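PDB 6A2F: alanine racemase, biosynthetic from Pseudomonas aeruginosa PAO1, which belongs to the pyridoxal phosphate-bearing alanine racemase family and joins an N-terminal TIM-barrel domain to a beta-rich C-terminal domain. Local coordinates for residues V99-A103 against R130-D134; L138-H142 against G180-F186; E153-H159 against D185-L191; Q239-E245 against A264-S270; A281-P286 against E332-C337. One frame throughout, in Å; residues are numbered along the deposited sequence.

Interaction 1 of 5, residues V99-A103 against R130-D134; sequences VIQGA and RLGFD
Phe133 lies against the backbone that leaves the strand at Ile100. Its CB carries the ring toward residues 100-102, CG standing beside the backbone N with chi1 -63°. From there the carbonyl oxygen of Gln101 takes over: it sits 3.6 Å above the ring plane, over the centre, so that CG, CD1 and CD2 are all close to it. Further out, CE2 comes within 3.4 Å of Ile100 O and CE1 within 3.5 Å of Gly102 C. At the tip, CZ meets Ile100 CG2 at 3.7 Å, the methyl arriving at the ring edge in its plane. Although Gln101 O is only 3.3 Å from Phe133 N, the angle is too poor for a hydrogen bond, and the contact rests on packing. Gln101 also lays its CB 3.8 Å from Gly132 N, while its side chain packs against Leu131. Gly132 has a positive phi (110°), a backbone shape that suits glycine. This TIM-barrel-domain loop also carries Arg130 of the D-lysine pocket. Phe133 is sandwiched further by a stack with Trp141 of helix 135-145, and both Ile100 and Phe133 bond through their backbones to strand 118-123, the neighbour of strand 98-100 in the parallel sheet.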
# COMPACT_ATOMS: atom_id res chain seq x y z
N VAL A 99 24.71 -11.80 3.70
CA VAL A 99 24.11 -13.10 3.47
C VAL A 99 24.53 -13.60 2.08
O VAL A 99 24.58 -12.82 1.12
CB VAL A 99 22.56 -13.05 3.60
CG1 VAL A 99 21.89 -14.16 2.81
CG2 VAL A 99 22.15 -13.13 5.06
N ILE A 100 24.87 -14.89 2.00
CA ILE A 100 25.06 -15.57 0.72
C ILE A 100 24.03 -16.71 0.58
O ILE A 100 24.01 -17.63 1.40
CB ILE A 100 26.50 -16.08 0.53
CG1 ILE A 100 27.48 -14.90 0.51
CG2 ILE A 100 26.62 -16.89 -0.76
CD1 ILE A 100 28.94 -15.29 0.62
N GLN A 101 23.20 -16.62 -0.46
CA GLN A 101 22.06 -17.53 -0.69
C GLN A 101 22.22 -18.39 -1.92
O GLN A 101 21.59 -19.44 -2.02
CB GLN A 101 20.79 -16.73 -0.94
CG GLN A 101 20.39 -15.78 0.15
CD GLN A 101 19.48 -14.68 -0.34
OE1 GLN A 101 19.44 -14.36 -1.53
NE2 GLN A 101 18.73 -14.09 0.58
N GLY A 102 23.01 -17.92 -2.89
CA GLY A 102 23.11 -18.57 -4.19
C GLY A 102 24.51 -18.53 -4.75
O GLY A 102 25.36 -17.79 -4.25
N ALA A 103 24.74 -19.34 -5.78
CA ALA A 103 26.06 -19.44 -6.41
C ALA A 103 26.48 -18.09 -7.01
O ALA A 103 27.61 -17.64 -6.79
CB ALA A 103 26.06 -20.54 -7.47
N ARG A 130 12.64 -20.76 -1.91
CA ARG A 130 12.85 -19.55 -2.70
C ARG A 130 14.33 -19.15 -2.68
O ARG A 130 15.01 -19.19 -3.71
CB ARG A 130 11.94 -18.41 -2.26
CG ARG A 130 10.48 -18.60 -2.67
CD ARG A 130 9.63 -17.37 -2.37
NE ARG A 130 9.87 -16.86 -1.03
CZ ARG A 130 9.29 -15.77 -0.51
NH1 ARG A 130 9.59 -15.41 0.73
NH2 ARG A 130 8.42 -15.06 -1.22
N LEU A 131 14.82 -18.78 -1.49
CA LEU A 131 16.22 -18.40 -1.32
C LEU A 131 16.99 -19.46 -0.55
O LEU A 131 16.42 -20.20 0.24
CB LEU A 131 16.31 -17.06 -0.58
CG LEU A 131 15.70 -15.81 -1.22
CD1 LEU A 131 15.84 -14.66 -0.26
CD2 LEU A 131 16.34 -15.47 -2.56
N GLY A 132 18.30 -19.54 -0.79
CA GLY A 132 19.17 -20.44 -0.04
C GLY A 132 19.73 -21.63 -0.80
O GLY A 132 19.18 -22.02 -1.84
N PHE A 133 20.82 -22.20 -0.29
CA PHE A 133 21.45 -23.40 -0.85
C PHE A 133 20.76 -24.68 -0.36
O PHE A 133 20.13 -24.68 0.70
CB PHE A 133 22.92 -23.48 -0.42
CG PHE A 133 23.78 -22.35 -0.91
CD1 PHE A 133 24.19 -22.30 -2.24
CD2 PHE A 133 24.22 -21.36 -0.03
CE1 PHE A 133 25.01 -21.27 -2.69
CE2 PHE A 133 25.03 -20.33 -0.48
CZ PHE A 133 25.42 -20.28 -1.81
N ASP A 134 20.91 -25.76 -1.12
CA ASP A 134 20.63 -27.11 -0.60
C ASP A 134 21.77 -27.51 0.37
O ASP A 134 22.83 -26.88 0.37
CB ASP A 134 20.43 -28.14 -1.73
CG ASP A 134 21.65 -28.28 -2.66
OD1 ASP A 134 22.79 -28.47 -2.18
OD2 ASP A 134 21.45 -28.21 -3.89

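Interaction 2 of 5, residues L138-H142 against G180-F186; sequences LRAWH and GLLDLDF
Asp185 O is gripped by two side chains, His142 NE2 at 2.8 Å and, from outside the two segments, Arg146 NH1. Here helix 135-145 of the TIM-barrel domain packs on the loop that follows helix 169-179 and folds into a type I beta turn from Leu181 to Leu184. The His142 bond is nearly straight at 170°; the acceptor lies in the imidazole plane, yet the donor stands above the carbonyl plane of Asp185. CG of His142 is trans to the backbone N (chi1 -177°), which directs the ring at the loop. Leu184 CB rests over the centre of one imidazole face in a CH-pi contact, 4.1 Å from the centroid, and the ring edge points at the face of Phe186 in a T-shaped pair with centroids 5.3 Å apart. One turn back along the helix, Arg139 bends at chi3 to bring its guanidinium to the turn. NH1 donates to Gly180 O at 3.2 Å, close to the guanidinium plane, and NH2 forms a salt bridge with Asp183 OD2 at 2.6 Å, the guanidinium and carboxylate planes 10° apart. NH2 also makes a weak bond to Asp183 OD1. Beside these polar groups, Leu138 CD2 reaches the edge of the Phe186 ring at CZ, 3.8 Å away, and Leu181 CD1 at 4.1 Å.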
# COMPACT_ATOMS: atom_id res chain seq x y z
N LEU A 138 25.73 -25.83 0.49
CA LEU A 138 26.12 -25.06 1.67
C LEU A 138 27.40 -25.61 2.29
O LEU A 138 28.27 -24.83 2.70
CB LEU A 138 24.99 -24.99 2.70
CG LEU A 138 25.10 -23.81 3.68
CD1 LEU A 138 23.73 -23.23 3.98
CD2 LEU A 138 25.83 -24.18 4.97
N ARG A 139 27.52 -26.93 2.35
CA ARG A 139 28.75 -27.56 2.85
C ARG A 139 29.93 -27.16 1.97
O ARG A 139 30.99 -26.79 2.48
CB ARG A 139 28.60 -29.09 2.92
CG ARG A 139 27.34 -29.55 3.65
CD ARG A 139 27.28 -31.05 3.88
NE ARG A 139 27.82 -31.38 5.19
CZ ARG A 139 27.08 -31.64 6.26
NH1 ARG A 139 25.75 -31.62 6.20
NH2 ARG A 139 27.67 -31.92 7.41
N ALA A 140 29.72 -27.19 0.65
CA ALA A 140 30.74 -26.78 -0.31
C ALA A 140 31.19 -25.33 -0.08
O ALA A 140 32.39 -25.04 -0.06
CB ALA A 140 30.24 -26.97 -1.73
N TRP A 141 30.22 -24.43 0.09
CA TRP A 141 30.51 -23.02 0.34
C TRP A 141 31.15 -22.79 1.71
O TRP A 141 31.98 -21.89 1.86
CB TRP A 141 29.27 -22.15 0.14
CG TRP A 141 29.06 -21.85 -1.30
CD1 TRP A 141 28.27 -22.54 -2.18
CD2 TRP A 141 29.68 -20.80 -2.06
NE1 TRP A 141 28.35 -21.98 -3.43
CE2 TRP A 141 29.21 -20.92 -3.39
CE3 TRP A 141 30.59 -19.78 -1.75
CZ2 TRP A 141 29.61 -20.04 -4.40
CZ3 TRP A 141 30.98 -18.91 -2.75
CH2 TRP A 141 30.50 -19.05 -4.07
N HIS A 142 30.78 -23.61 2.70
CA HIS A 142 31.44 -23.56 4.00
C HIS A 142 32.93 -23.87 3.86
O HIS A 142 33.77 -23.14 4.39
CB HIS A 142 30.78 -24.51 5.01
CG HIS A 142 31.39 -24.43 6.38
ND1 HIS A 142 32.50 -25.16 6.74
CD2 HIS A 142 31.05 -23.70 7.46
CE1 HIS A 142 32.82 -24.88 7.99
NE2 HIS A 142 31.95 -23.99 8.45
N GLY A 180 21.05 -30.81 10.79
CA GLY A 180 21.94 -31.71 10.06
C GLY A 180 23.21 -31.04 9.55
O GLY A 180 24.06 -31.69 8.94
N LEU A 181 23.34 -29.73 9.79
CA LEU A 181 24.53 -29.00 9.38
C LEU A 181 25.39 -28.55 10.56
O LEU A 181 26.46 -27.98 10.37
CB LEU A 181 24.15 -27.79 8.52
CG LEU A 181 23.55 -28.01 7.13
CD1 LEU A 181 23.02 -26.69 6.59
CD2 LEU A 181 24.55 -28.63 6.16
N LEU A 182 24.92 -28.83 11.77
CA LEU A 182 25.57 -28.30 12.98
C LEU A 182 26.84 -29.06 13.40
O LEU A 182 27.41 -28.80 14.46
CB LEU A 182 24.56 -28.15 14.13
CG LEU A 182 23.36 -27.21 13.89
CD1 LEU A 182 22.67 -26.86 15.21
CD2 LEU A 182 23.74 -25.94 13.15
N ASP A 183 27.27 -29.99 12.55
CA ASP A 183 28.60 -30.59 12.67
C ASP A 183 29.67 -29.63 12.13
O ASP A 183 30.85 -29.75 12.47
CB ASP A 183 28.66 -31.92 11.91
CG ASP A 183 28.25 -31.78 10.45
OD1 ASP A 183 27.04 -31.67 10.18
OD2 ASP A 183 29.15 -31.78 9.58
N LEU A 184 29.24 -28.68 11.30
CA LEU A 184 30.13 -27.66 10.72
C LEU A 184 30.39 -26.52 11.69
O LEU A 184 29.52 -26.16 12.49
CB LEU A 184 29.55 -27.10 9.42
CG LEU A 184 29.26 -28.03 8.24
CD1 LEU A 184 28.41 -27.31 7.21
CD2 LEU A 184 30.54 -28.56 7.62
N ASP A 185 31.58 -25.93 11.59
CA ASP A 185 31.99 -24.83 12.45
C ASP A 185 31.31 -23.52 12.05
O ASP A 185 31.65 -22.90 11.04
CB ASP A 185 33.52 -24.67 12.42
CG ASP A 185 34.04 -23.71 13.49
OD1 ASP A 185 33.27 -22.90 14.05
OD2 ASP A 185 35.26 -23.78 13.78
N PHE A 186 30.33 -23.11 12.86
CA PHE A 186 29.61 -21.86 12.68
C PHE A 186 29.77 -20.98 13.91
O PHE A 186 29.69 -21.46 15.04
CB PHE A 186 28.12 -22.13 12.45
CG PHE A 186 27.78 -22.60 11.06
CD1 PHE A 186 28.02 -21.79 9.95
CD2 PHE A 186 27.19 -23.84 10.85
CE1 PHE A 186 27.70 -22.21 8.67
CE2 PHE A 186 26.87 -24.27 9.57
CZ PHE A 186 27.12 -23.45 8.48

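Interaction 3 of 5, residues E153-H159 against D185-L191; sequences ELNLISH and DFDQRSL
Strands 151-157 and 189-190 run parallel, Leu156 pairing with Arg189 and Ile157 with Ser190. Among the backbone bonds, Leu156 reaches to both sides of Arg189: its N donates to Gln188 O at 2.9 Å and its O accepts from Ser190 N at the same length. Ser158 N then bonds to Ser190 O, and ahead of the paired strands Asp187 N donates to Leu154 O at 2.8 Å. CA-H...O contacts accompany them, the shortest from Ile157 CA to Ser190 O.

Side chains add a second polar layer. Asp187 OD2 receives Leu154 N at 2.9 Å on its anti lone pair and also bridges to Arg146, so this carboxylate ties backbone to charge. Asn155 ND2 donates almost straight (177°) to Glu153 OE1 at 3.0 Å, which Arg75 holds as well. His159, beyond the strand, turns to Tyr254 of the second subunit, a residue of a D-lysine pocket.

The apolar part centres on Phe186. Leu156 CB stands over the middle of one ring face, 3.5 Å from the centroid in a CH-pi contact, while its CD1 and CD2 splay outward over CZ and CE2. Further along, Ser158 CB touches Leu191 CD1 at 4.0 Å.

The beta-alpha-beta unit is thus closed by directional bonds along its backbone, and the carboxylates of Glu153 and Asp187 each have an arginine partner, Arg75 and Arg146, which probably favours their ionised form.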
# COMPACT_ATOMS: atom_id res chain seq x y z
N GLU A 153 33.09 -13.68 10.39
CA GLU A 153 32.27 -14.66 11.07
C GLU A 153 31.60 -15.48 10.00
O GLU A 153 31.09 -14.93 9.04
CB GLU A 153 31.16 -13.98 11.86
CG GLU A 153 31.35 -13.85 13.35
CD GLU A 153 30.14 -13.24 14.03
OE1 GLU A 153 29.12 -13.06 13.36
OE2 GLU A 153 30.19 -12.93 15.23
N LEU A 154 31.66 -16.80 10.13
CA LEU A 154 30.91 -17.62 9.19
C LEU A 154 29.72 -18.22 9.95
O LEU A 154 29.90 -18.89 10.96
CB LEU A 154 31.78 -18.69 8.53
CG LEU A 154 31.15 -19.41 7.32
CD1 LEU A 154 30.69 -18.43 6.24
CD2 LEU A 154 32.11 -20.44 6.74
N ASN A 155 28.52 -17.94 9.45
CA ASN A 155 27.29 -18.21 10.19
C ASN A 155 26.28 -19.01 9.37
O ASN A 155 26.44 -19.17 8.16
CB ASN A 155 26.66 -16.89 10.66
CG ASN A 155 27.59 -16.08 11.55
OD1 ASN A 155 28.47 -16.63 12.22
ND2 ASN A 155 27.39 -14.77 11.56
N LEU A 156 25.25 -19.52 10.05
CA LEU A 156 24.18 -20.25 9.38
C LEU A 156 22.81 -19.61 9.63
O LEU A 156 22.48 -19.26 10.77
CB LEU A 156 24.17 -21.73 9.81
CG LEU A 156 23.10 -22.64 9.19
CD1 LEU A 156 23.36 -22.89 7.71
CD2 LEU A 156 22.99 -23.96 9.95
N ILE A 157 22.04 -19.46 8.56
CA ILE A 157 20.69 -18.89 8.64
C ILE A 157 19.70 -19.67 7.76
O ILE A 157 20.03 -20.10 6.65
CB ILE A 157 20.67 -17.36 8.34
CG1 ILE A 157 19.31 -16.74 8.70
CG2 ILE A 157 21.06 -17.06 6.89
CD1 ILE A 157 19.25 -15.23 8.57
N SER A 158 18.49 -19.88 8.29
CA SER A 158 17.38 -20.43 7.53
C SER A 158 16.08 -19.85 8.08
O SER A 158 16.07 -19.21 9.13
CB SER A 158 17.37 -21.96 7.58
OG SER A 158 16.70 -22.49 6.46
N HIS A 159 14.98 -20.09 7.36
CA HIS A 159 13.71 -19.44 7.67
C HIS A 159 12.54 -20.41 7.47
O HIS A 159 12.47 -21.09 6.44
CB HIS A 159 13.55 -18.19 6.79
CG HIS A 159 12.39 -17.32 7.16
ND1 HIS A 159 12.39 -16.49 8.25
CD2 HIS A 159 11.18 -17.15 6.56
CE1 HIS A 159 11.24 -15.84 8.32
NE2 HIS A 159 10.49 -16.23 7.30
N ASP A 185 31.58 -25.93 11.59
CA ASP A 185 31.99 -24.83 12.45
C ASP A 185 31.31 -23.52 12.05
O ASP A 185 31.65 -22.90 11.04
CB ASP A 185 33.52 -24.67 12.42
CG ASP A 185 34.04 -23.71 13.49
OD1 ASP A 185 33.27 -22.90 14.05
OD2 ASP A 185 35.26 -23.78 13.78
N PHE A 186 30.33 -23.11 12.86
CA PHE A 186 29.61 -21.86 12.68
C PHE A 186 29.77 -20.98 13.91
O PHE A 186 29.69 -21.46 15.04
CB PHE A 186 28.12 -22.13 12.45
CG PHE A 186 27.78 -22.60 11.06
CD1 PHE A 186 28.02 -21.79 9.95
CD2 PHE A 186 27.19 -23.84 10.85
CE1 PHE A 186 27.70 -22.21 8.67
CE2 PHE A 186 26.87 -24.27 9.57
CZ PHE A 186 27.12 -23.45 8.48
N ASP A 187 29.98 -19.69 13.69
CA ASP A 187 30.09 -18.73 14.79
C ASP A 187 28.72 -18.40 15.37
O ASP A 187 28.58 -18.25 16.58
CB ASP A 187 30.80 -17.46 14.32
CG ASP A 187 32.23 -17.71 13.92
OD1 ASP A 187 33.05 -17.99 14.82
OD2 ASP A 187 32.54 -17.64 12.72
N GLN A 188 27.73 -18.27 14.49
CA GLN A 188 26.36 -17.95 14.90
C GLN A 188 25.35 -18.74 14.08
O GLN A 188 25.57 -19.01 12.89
CB GLN A 188 26.06 -16.45 14.73
CG GLN A 188 27.12 -15.48 15.24
CD GLN A 188 27.16 -15.32 16.75
OE1 GLN A 188 28.03 -14.65 17.27
NE2 GLN A 188 26.21 -15.92 17.46
N ARG A 189 24.25 -19.11 14.72
CA ARG A 189 23.17 -19.82 14.06
C ARG A 189 21.88 -19.06 14.31
O ARG A 189 21.62 -18.63 15.43
CB ARG A 189 23.04 -21.25 14.58
CG ARG A 189 24.35 -22.01 14.72
CD ARG A 189 24.13 -23.31 15.48
NE ARG A 189 25.02 -23.40 16.64
CZ ARG A 189 24.63 -23.31 17.91
NH1 ARG A 189 23.35 -23.12 18.22
NH2 ARG A 189 25.53 -23.41 18.88
N SER A 190 21.10 -18.87 13.25
CA SER A 190 19.83 -18.15 13.35
C SER A 190 18.76 -18.84 12.54
O SER A 190 18.95 -19.11 11.35
CB SER A 190 20.00 -16.70 12.90
OG SER A 190 18.81 -15.97 13.10
N LEU A 191 17.62 -19.11 13.18
CA LEU A 191 16.52 -19.85 12.55
C LEU A 191 15.13 -19.28 12.88
O LEU A 191 14.20 -19.41 12.07
CB LEU A 191 16.60 -21.33 12.95
CG LEU A 191 15.55 -22.36 12.52
CD1 LEU A 191 15.37 -22.41 11.00
CD2 LEU A 191 15.93 -23.73 13.06

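Interaction 4 of 5, residues Q239-E245 against A264-S270; sequences QLISLRE and ARIGTVS
Glu245 and Arg265 cross at one end of the antiparallel pair, OE1 meeting NH2 at 2.9 Å in a salt bridge. The carboxylate comes at the guanidinium edge, but the two planes stand 55° apart. Arg265 runs extended from CG to NE, which lays its guanidinium alongside Leu243, whose CG is over one face and whose CD2 lies 3.8 Å from NH1. On the same sheet face Leu240 CD2 crosses Val269 CG2 at 3.9 Å. The other face carries Ser242 against Thr268, CB to CB 3.8 Å.

A classic beta bulge shifts the register by one: Ile241 and Ser242 both face Thr268. Ile241 N donates to Thr268 O at 2.8 Å, and Thr268 N to Ser242 O at 2.9 Å. At the far end Ser270 N donates to Gln239 O, and its OG accepts from Gln239 N at 3.2 Å and bonds to Pro3 O.

In this C-terminal-domain sheet the Ser242 face meets the second subunit: Arg244 forms a salt bridge with Asp125 of that subunit and Ser242 OG bonds to Arg130 O of the same subunit. That face is polar, whereas the other is apolar at Leu240, Leu243 and Val269 and charged at its Glu245-Arg265 end.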
# COMPACT_ATOMS: atom_id res chain seq x y z
N GLN A 239 -11.70 10.07 11.17
CA GLN A 239 -12.91 10.73 11.64
C GLN A 239 -14.09 10.53 10.71
O GLN A 239 -13.92 10.30 9.51
CB GLN A 239 -12.67 12.23 11.80
CG GLN A 239 -12.31 12.68 13.21
CD GLN A 239 -11.87 14.12 13.26
OE1 GLN A 239 -12.49 15.00 12.65
NE2 GLN A 239 -10.78 14.38 13.98
N LEU A 240 -15.29 10.63 11.28
CA LEU A 240 -16.51 10.74 10.49
C LEU A 240 -16.54 12.13 9.88
O LEU A 240 -16.47 13.13 10.59
CB LEU A 240 -17.75 10.53 11.37
CG LEU A 240 -18.02 9.14 11.95
CD1 LEU A 240 -19.28 9.21 12.80
CD2 LEU A 240 -18.15 8.08 10.87
N ILE A 241 -16.63 12.18 8.55
CA ILE A 241 -16.64 13.44 7.80
C ILE A 241 -18.00 13.68 7.14
O ILE A 241 -18.26 14.75 6.58
CB ILE A 241 -15.51 13.50 6.74
CG1 ILE A 241 -15.68 12.39 5.69
CG2 ILE A 241 -14.15 13.42 7.42
CD1 ILE A 241 -14.74 12.48 4.50
N SER A 242 -18.87 12.67 7.22
CA SER A 242 -20.23 12.76 6.71
C SER A 242 -21.14 11.74 7.38
O SER A 242 -20.69 10.68 7.82
CB SER A 242 -20.25 12.55 5.19
OG SER A 242 -21.55 12.75 4.68
N LEU A 243 -22.42 12.08 7.46
CA LEU A 243 -23.43 11.21 8.03
C LEU A 243 -24.73 11.37 7.25
O LEU A 243 -25.18 12.50 7.02
CB LEU A 243 -23.62 11.52 9.51
CG LEU A 243 -24.39 10.59 10.45
CD1 LEU A 243 -24.23 9.11 10.10
CD2 LEU A 243 -23.94 10.86 11.87
N ARG A 244 -25.31 10.25 6.83
CA ARG A 244 -26.48 10.23 5.94
C ARG A 244 -27.58 9.28 6.40
O ARG A 244 -27.31 8.28 7.06
CB ARG A 244 -26.08 9.82 4.52
CG ARG A 244 -25.47 10.92 3.67
CD ARG A 244 -25.76 10.68 2.19
NE ARG A 244 -26.86 11.52 1.68
CZ ARG A 244 -28.12 11.13 1.51
NH1 ARG A 244 -28.50 9.89 1.80
NH2 ARG A 244 -29.02 11.98 1.04
N GLU A 245 -28.81 9.61 6.01
CA GLU A 245 -29.94 8.70 6.11
C GLU A 245 -30.08 7.99 4.77
O GLU A 245 -30.10 8.63 3.72
CB GLU A 245 -31.22 9.48 6.43
CG GLU A 245 -31.22 10.21 7.77
CD GLU A 245 -31.27 9.26 8.96
OE1 GLU A 245 -30.80 9.66 10.05
OE2 GLU A 245 -31.77 8.12 8.81
N ALA A 264 -31.47 3.13 7.21
CA ALA A 264 -30.07 3.08 7.62
C ALA A 264 -29.44 4.44 7.87
O ALA A 264 -29.81 5.45 7.26
CB ALA A 264 -29.26 2.28 6.62
N ARG A 265 -28.47 4.44 8.79
CA ARG A 265 -27.67 5.60 9.12
C ARG A 265 -26.25 5.27 8.66
O ARG A 265 -25.66 4.29 9.11
CB ARG A 265 -27.73 5.82 10.64
CG ARG A 265 -27.43 7.22 11.11
CD ARG A 265 -27.72 7.35 12.60
NE ARG A 265 -27.24 8.63 13.13
CZ ARG A 265 -27.89 9.79 13.02
NH1 ARG A 265 -27.36 10.89 13.54
NH2 ARG A 265 -29.06 9.86 12.39
N ILE A 266 -25.71 6.07 7.74
CA ILE A 266 -24.43 5.75 7.10
C ILE A 266 -23.41 6.88 7.19
O ILE A 266 -23.68 8.01 6.76
CB ILE A 266 -24.64 5.28 5.64
CG1 ILE A 266 -25.33 3.91 5.65
CG2 ILE A 266 -23.32 5.28 4.86
CD1 ILE A 266 -24.87 2.94 4.59
N GLY A 267 -22.24 6.56 7.74
CA GLY A 267 -21.18 7.55 7.96
C GLY A 267 -19.97 7.33 7.07
O GLY A 267 -19.57 6.19 6.84
N THR A 268 -19.39 8.42 6.58
CA THR A 268 -18.20 8.37 5.73
C THR A 268 -16.94 8.71 6.54
O THR A 268 -16.95 9.66 7.33
CB THR A 268 -18.34 9.29 4.50
OG1 THR A 268 -19.56 8.97 3.82
CG2 THR A 268 -17.16 9.12 3.53
N VAL A 269 -15.88 7.93 6.34
CA VAL A 269 -14.65 8.05 7.11
C VAL A 269 -13.48 8.51 6.24
O VAL A 269 -13.37 8.13 5.06
CB VAL A 269 -14.31 6.71 7.81
CG1 VAL A 269 -12.97 6.77 8.53
CG2 VAL A 269 -15.41 6.32 8.78
N SER A 270 -12.61 9.33 6.83
CA SER A 270 -11.45 9.90 6.15
C SER A 270 -10.27 8.92 6.05
O SER A 270 -9.17 9.20 6.54
CB SER A 270 -11.03 11.19 6.85
OG SER A 270 -10.86 10.97 8.24

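Interaction 5 of 5, residues A281-P286 against E332-C337; sequences APAGTP and EVARAC
Pro286 lies over one face of the Glu332 carboxylate, its CG 3.5 Å from OE2 and well out of the carboxylate plane. The same OE2 is held in a salt bridge by Arg293, which probably keeps the group charged beside the proline. Around the ring, Pro286 CD touches Ala336 CB at 3.9 Å, and CG faces Val333 CG2 at 4.3 Å. The second proline, Pro282, sets CG 3.3 Å from Ala336 O.

Between the prolines the chain makes a type II beta turn from Pro282 to Thr285, leading into strand 286-289 of the C-terminal domain and packing on helix 330-336 near its last turn. Pro282 O accepts both Thr285 N and Thr285 OG1, the latter at 2.8 Å. With its hydroxyl fixed there, Thr285 turns CG2, trans to the backbone N, toward Val333 CG1 at 4.0 Å. Just past the helix, Cys337 SG meets Ala281 CB at 3.6 Å, where Pro278 and Leu296 also pack.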
# COMPACT_ATOMS: atom_id res chain seq x y z
N ALA A 281 -11.96 -4.79 1.35
CA ALA A 281 -12.55 -4.99 2.67
C ALA A 281 -14.06 -5.20 2.53
O ALA A 281 -14.77 -4.29 2.09
CB ALA A 281 -12.26 -3.81 3.59
N PRO A 282 -14.54 -6.41 2.87
CA PRO A 282 -15.95 -6.73 2.67
C PRO A 282 -16.87 -6.14 3.75
O PRO A 282 -16.39 -5.62 4.76
CB PRO A 282 -15.97 -8.26 2.75
CG PRO A 282 -14.81 -8.61 3.63
CD PRO A 282 -13.78 -7.54 3.43
N ALA A 283 -18.17 -6.22 3.50
CA ALA A 283 -19.18 -5.86 4.48
C ALA A 283 -18.96 -6.69 5.75
O ALA A 283 -18.76 -7.91 5.67
CB ALA A 283 -20.57 -6.09 3.92
N GLY A 284 -18.98 -6.03 6.90
CA GLY A 284 -18.77 -6.72 8.18
C GLY A 284 -17.37 -6.60 8.75
O GLY A 284 -17.10 -7.09 9.85
N THR A 285 -16.47 -5.96 7.99
CA THR A 285 -15.13 -5.63 8.49
C THR A 285 -15.30 -4.66 9.67
O THR A 285 -15.99 -3.65 9.54
CB THR A 285 -14.26 -5.01 7.39
OG1 THR A 285 -14.10 -5.94 6.32
CG2 THR A 285 -12.89 -4.64 7.92
N PRO A 286 -14.70 -4.99 10.82
CA PRO A 286 -14.92 -4.21 12.03
C PRO A 286 -14.23 -2.85 12.04
O PRO A 286 -13.16 -2.67 11.42
CB PRO A 286 -14.33 -5.10 13.13
CG PRO A 286 -13.28 -5.90 12.44
CD PRO A 286 -13.83 -6.16 11.07
N GLU A 332 -7.42 -8.70 13.68
CA GLU A 332 -8.84 -8.96 13.43
C GLU A 332 -9.28 -8.33 12.11
O GLU A 332 -9.95 -8.98 11.30
CB GLU A 332 -9.72 -8.46 14.58
CG GLU A 332 -11.13 -9.06 14.57
CD GLU A 332 -12.11 -8.32 15.47
OE1 GLU A 332 -11.71 -7.84 16.55
OE2 GLU A 332 -13.30 -8.23 15.11
N VAL A 333 -8.89 -7.07 11.89
CA VAL A 333 -9.24 -6.35 10.66
C VAL A 333 -8.67 -7.06 9.43
O VAL A 333 -9.37 -7.26 8.44
CB VAL A 333 -8.81 -4.87 10.70
CG1 VAL A 333 -9.20 -4.14 9.42
CG2 VAL A 333 -9.42 -4.16 11.90
N ALA A 334 -7.40 -7.45 9.53
CA ALA A 334 -6.72 -8.18 8.45
C ALA A 334 -7.39 -9.52 8.14
O ALA A 334 -7.50 -9.90 6.98
CB ALA A 334 -5.26 -8.38 8.80
N ARG A 335 -7.82 -10.23 9.19
CA ARG A 335 -8.49 -11.52 9.03
C ARG A 335 -9.81 -11.36 8.27
O ARG A 335 -10.13 -12.16 7.39
CB ARG A 335 -8.71 -12.20 10.40
CG ARG A 335 -9.17 -13.65 10.34
CD ARG A 335 -8.99 -14.36 11.67
NE ARG A 335 -9.65 -13.63 12.76
CZ ARG A 335 -10.89 -13.86 13.19
NH1 ARG A 335 -11.39 -13.12 14.18
NH2 ARG A 335 -11.63 -14.82 12.64
N ALA A 336 -10.54 -10.30 8.58
CA ALA A 336 -11.78 -9.96 7.87
C ALA A 336 -11.52 -9.62 6.41
O ALA A 336 -12.38 -9.84 5.54
CB ALA A 336 -12.50 -8.82 8.57
N CYS A 337 -10.33 -9.09 6.13
CA CYS A 337 -9.94 -8.68 4.78
C CYS A 337 -9.24 -9.79 4.01
O CYS A 337 -8.77 -9.57 2.89
CB CYS A 337 -9.06 -7.43 4.84
SG CYS A 337 -9.98 -5.94 5.30

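How the interactions relate
Interactions 1, 2 and 3 lie together in the N-terminal domain. Interactions 2 and 3, with centres 9 Å apart, share Asp185 and Phe186; interaction 1, about 14 Å from interaction 2, touches it where Phe133 CE1 meets Trp141 NE1 at 3.5 Å. Interactions 4 and 5 belong to the C-terminal domain, centres 18 Å apart. Within one chain interactions 1 and 4 are about 51 Å apart between centres, yet the dimer joins them: Ser242 and Thr268 of one subunit reach Arg130 of the other. Arg130 touches a bound D-lysine, and the side chain of His159 from interaction 3 is about 5 Å from one, against about 12 Å for that of Ala281 in interaction 5.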